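Local coordinates for glutathione S-transferase-3 (Necator americanus, PDB 3W8S), which probably catalyses the conjugation of glutathione to electrophilic substrates, releasing a halide from organic halides, as a sigma-class glutathione transferase of a hookworm parasite, at residues G134-T137 against N138-K141. Numbering follows the deposited sequence.
Sequences GFMT and NFLK
Gly-134 to Thr-137 accept i to i+4 backbone hydrogen bonds from Asn-138 to Lys-141, the tightest from Lys-141 N to Thr-137 O (2.8 Å) and a weak one from Phe-139 N to Phe-135 O. The side chains of the tightest pair meet as well. In Thr-137, OG1 sits beside the backbone N (chi1 -55°), which swings CG2 to the far side, 3.6 Å from CE of Lys-141, whose extended chain passes the methyl at a slant after CG has brushed Thr-137 O at 3.3 Å. The Thr-137 hydroxyl turns the other way, back along the helix, and is hydrogen-bonded to Phe-133 O. All of this belongs to the last turns of helix 117-143 in the all-helical C-terminal domain of the glutathione transferase fold, away from the glutathione site of its own chain. One flank, with Met-136 and Thr-137, packs on Ile-181 of helix 179-189; Met-136 and Phe-139 also reach Ile-91 of helix 82-101 and Phe-48 of the second copy of the protein in the assembly, another chain. Met-136 CE itself comes obliquely to Phe-139 CD2 at 4.3 Å, a loose apolar contact. On the exposed flank the amide of Asn-138 folds back beside Gly-134, its CG 3.4 Å from Gly-134 O without a hydrogen bond from the amide oxygen, while ND2 comes to the edge of the Phe-135 ring, 4.3 Å from CD1, and donates a hydrogen bond to a bound glycerol.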
# COMPACT_ATOMS: atom_id res chain seq x y z
N GLY A 134 -10.22 15.58 6.07
CA GLY A 134 -9.66 16.36 7.17
C GLY A 134 -8.17 16.13 7.25
O GLY A 134 -7.42 17.08 7.40
N PHE A 135 -7.70 14.91 7.12
CA PHE A 135 -6.21 14.73 7.12
C PHE A 135 -5.57 15.40 5.91
O PHE A 135 -4.48 15.94 6.05
CB PHE A 135 -5.82 13.24 7.14
CG PHE A 135 -6.29 12.52 8.40
CD1 PHE A 135 -6.10 13.12 9.65
CD2 PHE A 135 -6.89 11.26 8.33
CE1 PHE A 135 -6.53 12.48 10.82
CE2 PHE A 135 -7.29 10.58 9.51
CZ PHE A 135 -7.13 11.21 10.73
N MET A 136 -6.17 15.27 4.73
CA MET A 136 -5.57 15.88 3.52
C MET A 136 -5.54 17.40 3.67
O MET A 136 -4.56 18.07 3.24
CB MET A 136 -6.36 15.54 2.26
CG MET A 136 -6.33 14.03 1.90
SD MET A 136 -4.63 13.39 1.71
CE MET A 136 -4.26 12.76 3.40
N THR A 137 -6.62 17.97 4.20
CA THR A 137 -6.62 19.43 4.47
C THR A 137 -5.52 19.89 5.43
O THR A 137 -4.94 20.97 5.24
CB THR A 137 -8.00 19.91 5.02
OG1 THR A 137 -9.04 19.51 4.11
CG2 THR A 137 -8.00 21.49 5.20
N ASN A 138 -5.17 19.10 6.46
CA ASN A 138 -4.01 19.51 7.32
C ASN A 138 -2.73 19.58 6.47
O ASN A 138 -1.89 20.43 6.67
CB ASN A 138 -3.75 18.47 8.40
CG ASN A 138 -4.88 18.33 9.36
OD1 ASN A 138 -5.76 19.22 9.45
ND2 ASN A 138 -4.90 17.18 10.09
N PHE A 139 -2.56 18.62 5.54
CA PHE A 139 -1.37 18.74 4.64
C PHE A 139 -1.42 20.04 3.80
O PHE A 139 -0.44 20.72 3.68
CB PHE A 139 -1.19 17.55 3.70
CG PHE A 139 -0.51 16.39 4.32
CD1 PHE A 139 0.87 16.30 4.25
CD2 PHE A 139 -1.23 15.36 4.93
CE1 PHE A 139 1.52 15.20 4.77
CE2 PHE A 139 -0.60 14.25 5.47
CZ PHE A 139 0.79 14.15 5.38
N LEU A 140 -2.57 20.38 3.26
CA LEU A 140 -2.69 21.56 2.39
C LEU A 140 -2.50 22.86 3.20
O LEU A 140 -1.88 23.81 2.68
CB LEU A 140 -4.07 21.59 1.72
CG LEU A 140 -4.35 20.46 0.70
CD1 LEU A 140 -5.78 20.56 0.22
CD2 LEU A 140 -3.34 20.62 -0.49
N LYS A 141 -2.99 22.89 4.45
CA LYS A 141 -2.68 24.03 5.39
C LYS A 141 -1.17 24.17 5.66
O LYS A 141 -0.67 25.27 5.78
CB LYS A 141 -3.47 23.88 6.73
CG LYS A 141 -4.95 24.04 6.47
CD LYS A 141 -5.81 23.80 7.72
CE LYS A 141 -7.24 24.24 7.47
NZ LYS A 141 -8.06 23.81 8.66